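Side-chain contacts in alkaline phosphatase (Thermus thermophilus, PDB 7KWD), which probably hydrolyses phosphate monoesters as a homodimeric alkaline phosphatase that depends on zinc and magnesium ions: residues A[124-129]-A[136-141]; A[253-258]-A[265-270]; A[111-116]-A[148-153]. One frame throughout, in Å; residues are numbered along the deposited sequence.

In the fold
Contacts 1 and 2 lie about 9 Å apart, centre to centre, on neighbouring parallel strands, 135-140 and 265-271. Two probable hydrogen bonds join them: Val-139 O lies 2.8 Å from Glu-270 N, and Thr-140 OG1 2.7 Å from Glu-270 OE1. Contact 1 is nested in the loop that contact 3 closes, and a probable hydrogen bond of 3.0 Å links Phe-126 N with Phe-152 O. Contacts 2 and 3, with centres about 19 Å apart, converge on the magnesium ion, for which Glu-270 and Thr-148 each supply a ligand atom alongside Asp-47. In contact 3 the side chain of Leu-113 is about 7 Å from that of Ser-95, the predicted phosphoserine nucleophile. All three contacts are buried.

Contact 1 (A[124-129]-A[136-141]); sequences PFFAAA and VGLVTT
The backbones of Phe-126 and Val-136 make the nearest approach between the two segments, CA to CA 6.8 Å. Helix 125-129 and strand 136-140 run roughly antiparallel, their axes 9.6 Å apart at closest and 148° between their directions; only six residues separate the two segments along the chain. Pro-124 occupies the N-cap position, so Phe-126 sits in the first turn of the helix. With CG anti to its own carbonyl carbon (chi1 -79°), Phe-126 aims its ring at the strand, and the CD2-CE2 side does the touching. Val-136 uses both methyls against this residue: CG1 comes 3.7 Å from Phe-126 CD2, while CG2 lies 3.8 Å from the carbonyl O of Phe-126. That division follows from chi1 of 176°, which sets CG1 anti to the valine N and CG2 anti to its carbonyl carbon. Further along the strand, Leu-138 slides past the ring in the opposite direction and brings CD2 to 4.1 Å from Phe-126 CD2. Between these two side chains, Gly-137 O faces Phe-126 CE2 at 4.0 Å. All three strand partners approach the ring obliquely, whereas Phe-125 CD2 lies in plane at its edge. Val-266 and Gln-268 of the neighbouring strand also touch Phe-126. With an alanine in place of Phe-126 the ring is gone, and a gap would probably open beside Val-136 CG1 and Leu-138 CD2. Apolar contact of a helix with the strand that follows it is characteristic of the alpha/beta core of alkaline phosphatases, in which helices cover a central sheet; here the side chain of Leu-138 is about 11 Å from the magnesium ion.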
# COMPACT_ATOMS: atom_id res chain seq x y z
N PRO A 124 -17.19 18.39 -16.27
CA PRO A 124 -17.12 17.36 -15.23
C PRO A 124 -18.49 16.75 -14.95
O PRO A 124 -19.54 17.34 -15.22
CB PRO A 124 -16.61 18.13 -14.00
CG PRO A 124 -17.13 19.55 -14.20
CD PRO A 124 -17.37 19.75 -15.69
N PHE A 125 -18.44 15.56 -14.35
CA PHE A 125 -19.59 14.66 -14.38
C PHE A 125 -20.80 15.22 -13.65
O PHE A 125 -21.93 15.01 -14.09
CB PHE A 125 -19.22 13.28 -13.80
CG PHE A 125 -20.28 12.28 -14.02
CD1 PHE A 125 -20.50 11.77 -15.28
CD2 PHE A 125 -21.14 11.92 -12.99
CE1 PHE A 125 -21.54 10.89 -15.52
CE2 PHE A 125 -22.17 11.04 -13.21
CZ PHE A 125 -22.38 10.54 -14.49
N PHE A 126 -20.61 15.88 -12.52
CA PHE A 126 -21.82 16.34 -11.83
C PHE A 126 -22.48 17.51 -12.57
O PHE A 126 -23.69 17.75 -12.42
CB PHE A 126 -21.52 16.73 -10.38
CG PHE A 126 -21.40 15.57 -9.43
CD1 PHE A 126 -21.34 14.26 -9.90
CD2 PHE A 126 -21.38 15.78 -8.07
CE1 PHE A 126 -21.26 13.18 -9.01
CE2 PHE A 126 -21.27 14.70 -7.17
CZ PHE A 126 -21.22 13.41 -7.64
N ALA A 127 -21.71 18.25 -13.37
CA ALA A 127 -22.33 19.24 -14.24
C ALA A 127 -23.20 18.56 -15.30
O ALA A 127 -24.36 18.96 -15.54
CB ALA A 127 -21.24 20.12 -14.86
N ALA A 128 -22.70 17.48 -15.90
CA ALA A 128 -23.51 16.71 -16.82
C ALA A 128 -24.76 16.18 -16.14
O ALA A 128 -25.83 16.14 -16.74
CB ALA A 128 -22.71 15.54 -17.38
N ALA A 129 -24.63 15.73 -14.89
CA ALA A 129 -25.76 15.15 -14.17
C ALA A 129 -26.83 16.20 -13.89
O ALA A 129 -28.03 15.95 -14.06
CB ALA A 129 -25.27 14.54 -12.85
N VAL A 136 -27.75 17.73 -7.12
CA VAL A 136 -26.33 17.56 -6.84
C VAL A 136 -26.06 17.97 -5.40
O VAL A 136 -26.55 19.02 -4.95
CB VAL A 136 -25.46 18.39 -7.81
CG1 VAL A 136 -23.97 18.29 -7.46
CG2 VAL A 136 -25.70 17.98 -9.22
N GLY A 137 -25.28 17.15 -4.70
CA GLY A 137 -24.81 17.49 -3.36
C GLY A 137 -23.31 17.29 -3.25
O GLY A 137 -22.77 16.34 -3.81
N LEU A 138 -22.65 18.21 -2.55
CA LEU A 138 -21.23 18.09 -2.20
C LEU A 138 -21.08 18.20 -0.68
O LEU A 138 -21.48 19.20 -0.08
CB LEU A 138 -20.41 19.17 -2.90
CG LEU A 138 -20.49 19.20 -4.44
CD1 LEU A 138 -19.82 20.44 -5.03
CD2 LEU A 138 -19.84 17.95 -5.01
N VAL A 139 -20.51 17.18 -0.07
CA VAL A 139 -20.37 17.14 1.38
C VAL A 139 -18.94 16.76 1.68
O VAL A 139 -18.46 15.72 1.21
CB VAL A 139 -21.34 16.12 2.02
CG1 VAL A 139 -21.13 16.11 3.54
CG2 VAL A 139 -22.77 16.48 1.71
N THR A 140 -18.26 17.58 2.48
CA THR A 140 -16.87 17.27 2.75
C THR A 140 -16.39 17.83 4.08
O THR A 140 -17.01 18.73 4.63
CB THR A 140 -15.97 17.81 1.63
OG1 THR A 140 -14.60 17.60 1.95
CG2 THR A 140 -16.21 19.31 1.46
N THR A 141 -15.29 17.28 4.57
CA THR A 141 -14.61 17.82 5.75
C THR A 141 -13.53 18.82 5.38
O THR A 141 -12.97 19.46 6.29
CB THR A 141 -13.99 16.69 6.59
OG1 THR A 141 -13.11 15.91 5.76
CG2 THR A 141 -15.05 15.80 7.20

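Contact 2 (A[253-258]-A[265-270]); sequences AALPRL and FVLQVE. With MG (magnesium ion), chain D.
Leu-258 lays its CB over one face of the Phe-265 ring, displaced toward the rim. The CH-pi geometry supports this reading: CB is 4.0 Å from the centroid of the Phe-265 ring and 27° off its normal. Phe-265 holds CG between its backbone N and carbonyl carbon (chi1 74°), which brings one ring face against Leu-258; the carbonyl O of Leu-258 reaches 3.5 Å from Phe-265 CD1. Leu-255 crosses the same ring obliquely and meets Leu-267 at about a right angle. Its CD1 serves both, lying 3.9 Å from Leu-267 CD2 and rather farther from Phe-265 CZ. Leu-258 also crosses Leu-267 at about a right angle, with the two CD1 atoms, Leu-258 CD1 and Leu-267 CD1, 3.8 Å apart. The leucines thus interlock along a helix and strand that run nearly antiparallel, at 166° with the segment axes 9.4 Å apart at their closest. This is one helical layer of the alpha/beta core: Phe-265 and Leu-267 point toward helix 247-259, whereas Val-266 points away, to the side of the sheet that helix 125-131 covers. On the outer side of the helix, Arg-257 NH1 donates to Ala-253 O at 2.9 Å, the acceptor lying in the guanidinium plane. At the far end of the strand segment, Glu-270 extends into the metal site, where OE2 binds magnesium at 2.0 Å. Its other oxygen, OE1, accepts a hydrogen bond of 2.9 Å from water 1, itself a magnesium ligand.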
# COMPACT_ATOMS: atom_id res chain seq x y z
N ALA A 253 -27.92 15.32 6.93
CA ALA A 253 -28.70 16.45 6.44
C ALA A 253 -28.84 16.42 4.93
O ALA A 253 -29.88 16.82 4.39
CB ALA A 253 -28.06 17.77 6.88
N ALA A 254 -27.81 15.98 4.21
CA ALA A 254 -27.85 16.08 2.76
C ALA A 254 -28.68 14.98 2.13
O ALA A 254 -29.41 15.21 1.17
CB ALA A 254 -26.43 16.04 2.20
N LEU A 255 -28.54 13.77 2.64
CA LEU A 255 -29.09 12.61 1.94
C LEU A 255 -30.59 12.70 1.78
O LEU A 255 -31.08 12.57 0.65
CB LEU A 255 -28.66 11.36 2.70
CG LEU A 255 -28.66 10.00 2.02
CD1 LEU A 255 -27.95 9.99 0.70
CD2 LEU A 255 -27.99 9.03 3.03
N PRO A 256 -31.37 12.94 2.83
CA PRO A 256 -32.82 13.05 2.63
C PRO A 256 -33.23 14.17 1.69
O PRO A 256 -34.24 14.01 0.98
CB PRO A 256 -33.37 13.29 4.04
CG PRO A 256 -32.18 13.65 4.91
CD PRO A 256 -30.95 13.11 4.23
N ARG A 257 -32.49 15.29 1.63
CA ARG A 257 -32.85 16.36 0.70
C ARG A 257 -32.62 15.93 -0.74
O ARG A 257 -33.47 16.14 -1.61
CB ARG A 257 -32.03 17.61 0.99
CG ARG A 257 -32.35 18.21 2.34
CD ARG A 257 -31.39 19.36 2.70
NE ARG A 257 -31.96 20.26 3.70
CZ ARG A 257 -31.95 20.04 5.01
NH1 ARG A 257 -31.40 18.95 5.52
NH2 ARG A 257 -32.51 20.92 5.82
N LEU A 258 -31.48 15.32 -1.01
CA LEU A 258 -31.21 14.88 -2.38
C LEU A 258 -32.18 13.78 -2.77
O LEU A 258 -32.68 13.76 -3.90
CB LEU A 258 -29.75 14.42 -2.49
CG LEU A 258 -28.74 15.49 -2.09
CD1 LEU A 258 -27.33 14.96 -1.96
CD2 LEU A 258 -28.80 16.58 -3.17
N PHE A 265 -30.62 11.92 -8.04
CA PHE A 265 -29.55 12.76 -7.52
C PHE A 265 -28.18 12.12 -7.62
O PHE A 265 -28.04 10.91 -7.78
CB PHE A 265 -29.82 13.10 -6.04
CG PHE A 265 -29.57 11.94 -5.09
CD1 PHE A 265 -30.62 11.11 -4.71
CD2 PHE A 265 -28.28 11.72 -4.56
CE1 PHE A 265 -30.40 10.04 -3.84
CE2 PHE A 265 -28.06 10.66 -3.68
CZ PHE A 265 -29.13 9.83 -3.31
N VAL A 266 -27.16 12.98 -7.52
CA VAL A 266 -25.77 12.58 -7.38
C VAL A 266 -25.20 13.30 -6.15
O VAL A 266 -25.54 14.45 -5.88
CB VAL A 266 -24.94 12.91 -8.64
CG1 VAL A 266 -25.50 12.14 -9.84
CG2 VAL A 266 -24.89 14.41 -8.91
N LEU A 267 -24.36 12.60 -5.41
CA LEU A 267 -23.79 13.10 -4.18
C LEU A 267 -22.33 12.69 -4.15
O LEU A 267 -21.99 11.54 -4.44
CB LEU A 267 -24.52 12.51 -2.97
CG LEU A 267 -23.89 12.59 -1.59
CD1 LEU A 267 -23.74 14.07 -1.25
CD2 LEU A 267 -24.76 11.85 -0.54
N GLN A 268 -21.46 13.64 -3.84
CA GLN A 268 -20.10 13.33 -3.45
C GLN A 268 -19.99 13.54 -1.95
O GLN A 268 -20.38 14.60 -1.43
CB GLN A 268 -19.07 14.19 -4.18
CG GLN A 268 -17.63 13.74 -3.88
CD GLN A 268 -16.55 14.75 -4.27
OE1 GLN A 268 -16.06 15.50 -3.44
NE2 GLN A 268 -16.15 14.73 -5.54
N VAL A 269 -19.52 12.53 -1.24
CA VAL A 269 -19.13 12.64 0.15
C VAL A 269 -17.63 12.50 0.18
O VAL A 269 -17.10 11.54 -0.38
CB VAL A 269 -19.78 11.56 1.03
CG1 VAL A 269 -19.37 11.74 2.50
CG2 VAL A 269 -21.29 11.59 0.85
N GLU A 270 -16.94 13.43 0.84
CA GLU A 270 -15.49 13.39 0.92
C GLU A 270 -15.01 13.32 2.35
O GLU A 270 -15.32 14.21 3.17
CB GLU A 270 -14.81 14.59 0.25
CG GLU A 270 -13.33 14.23 -0.05
CD GLU A 270 -12.47 15.44 -0.20
OE1 GLU A 270 -13.00 16.55 0.01
OE2 GLU A 270 -11.30 15.26 -0.53
MG MG D . -9.75 16.35 -1.28
O HOH W 1 -10.94 18.11 -1.35
O HOH W 2 -8.35 17.46 -2.06
O HOH W 3 -8.60 16.52 0.73

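Contact 3 (A[111-116]-A[148-153]). With MG (magnesium ion), chain D.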
# COMPACT_ATOMS: atom_id res chain seq x y z
N GLY A 111 -3.09 20.46 -10.77
CA GLY A 111 -3.31 21.88 -10.49
C GLY A 111 -4.61 22.54 -10.87
O GLY A 111 -5.19 23.29 -10.07
N GLY A 112 -5.08 22.32 -12.08
CA GLY A 112 -6.35 22.88 -12.50
C GLY A 112 -7.54 21.96 -12.23
O GLY A 112 -7.41 20.74 -12.09
N LEU A 113 -8.71 22.58 -12.15
CA LEU A 113 -9.99 21.90 -11.94
C LEU A 113 -10.72 21.78 -13.27
O LEU A 113 -11.03 22.80 -13.89
CB LEU A 113 -10.86 22.68 -10.95
CG LEU A 113 -10.31 22.79 -9.54
CD1 LEU A 113 -11.18 23.71 -8.67
CD2 LEU A 113 -10.20 21.40 -8.90
N ALA A 114 -11.02 20.55 -13.68
CA ALA A 114 -11.75 20.30 -14.93
C ALA A 114 -11.23 21.17 -16.07
O ALA A 114 -11.98 21.89 -16.74
CB ALA A 114 -13.25 20.54 -14.75
N ILE A 115 -9.92 21.07 -16.30
CA ILE A 115 -9.27 21.89 -17.31
C ILE A 115 -7.91 21.27 -17.61
O ILE A 115 -7.30 20.63 -16.76
CB ILE A 115 -9.14 23.34 -16.79
CG1 ILE A 115 -8.91 24.34 -17.91
CG2 ILE A 115 -8.01 23.41 -15.73
CD1 ILE A 115 -8.90 25.82 -17.43
N HIS A 116 -7.43 21.50 -18.83
CA HIS A 116 -6.12 21.04 -19.23
C HIS A 116 -5.09 22.14 -19.01
O HIS A 116 -5.43 23.30 -18.85
CB HIS A 116 -6.11 20.60 -20.70
CG HIS A 116 -6.56 19.19 -20.88
ND1 HIS A 116 -6.11 18.16 -20.08
CD2 HIS A 116 -7.43 18.64 -21.76
CE1 HIS A 116 -6.70 17.04 -20.44
NE2 HIS A 116 -7.49 17.30 -21.47
N THR A 148 -11.48 18.39 -4.43
CA THR A 148 -12.18 17.15 -4.74
C THR A 148 -13.64 17.42 -5.05
O THR A 148 -14.12 16.96 -6.10
CB THR A 148 -12.00 16.17 -3.58
OG1 THR A 148 -10.61 15.86 -3.43
CG2 THR A 148 -12.77 14.91 -3.88
N PRO A 149 -14.39 18.13 -4.22
CA PRO A 149 -15.76 18.49 -4.62
C PRO A 149 -15.80 19.39 -5.83
O PRO A 149 -16.63 19.19 -6.74
CB PRO A 149 -16.33 19.20 -3.36
CG PRO A 149 -15.14 19.56 -2.54
CD PRO A 149 -14.07 18.52 -2.84
N ALA A 150 -14.88 20.36 -5.88
CA ALA A 150 -14.99 21.36 -6.94
C ALA A 150 -14.74 20.74 -8.30
O ALA A 150 -15.38 21.12 -9.29
CB ALA A 150 -14.05 22.53 -6.68
N SER A 151 -13.81 19.77 -8.37
CA SER A 151 -13.48 19.18 -9.66
C SER A 151 -14.66 18.43 -10.26
O SER A 151 -14.63 18.10 -11.44
CB SER A 151 -12.31 18.21 -9.51
OG SER A 151 -12.74 17.05 -8.78
N PHE A 152 -15.69 18.14 -9.45
CA PHE A 152 -16.84 17.44 -9.98
C PHE A 152 -17.87 18.36 -10.60
O PHE A 152 -18.72 17.86 -11.35
CB PHE A 152 -17.54 16.62 -8.90
CG PHE A 152 -16.94 15.25 -8.72
CD1 PHE A 152 -15.57 15.09 -8.67
CD2 PHE A 152 -17.73 14.14 -8.64
CE1 PHE A 152 -15.00 13.84 -8.53
CE2 PHE A 152 -17.18 12.89 -8.51
CZ PHE A 152 -15.82 12.73 -8.44
N VAL A 153 -17.82 19.67 -10.32
CA VAL A 153 -18.89 20.58 -10.72
C VAL A 153 -18.40 21.73 -11.61
O VAL A 153 -19.15 22.17 -12.48
CB VAL A 153 -19.63 21.15 -9.49
CG1 VAL A 153 -20.48 20.09 -8.91
CG2 VAL A 153 -18.62 21.64 -8.48
MG MG D . -9.75 16.35 -1.28
O HOH W 1 -10.94 18.11 -1.35
O HOH W 2 -8.35 17.46 -2.06
O HOH W 3 -8.60 16.52 0.73
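Ser-151, which meets Leu-113 across the contact, also sets its OG in plane at the edge of the Phe-152 ring; Phe-126 packs edge-to-face with the same ring. OG reaches this place because it lies between the backbone N and carbonyl carbon of Ser-151 (chi1 70°), where it also donates to Thr-148 O at 3.0 Å. That carbonyl receives Gln-268 NE2 as well, so two donors hold it. Across the contact, Leu-113 divides its two methyls between successive residues of the helix: CD1 lies 3.7 Å from Ala-150 CB, and CD2 lies 3.9 Å from Ser-151 CB. Ala-114 adds a looser approach, its CB 4.3 Å from Ser-151 O. One turn back, the CB of Thr-148 points away from the loop, and OG1 binds magnesium at 2.4 Å, while its N donates to water 1 at 3.1 Å. Loop 111-116 is tied to helix 95-104 by Asn-100, which bonds Ala-114 N and Gly-112 O. Helix 147-153 meets helix 95-104 through Ser-151 on Asn-100 and Phe-152 on Phe-102, meets helix 162-172 through Ala-150 and Val-153 on Tyr-169, and touches strand 265-271 through Pro-149 and Phe-152.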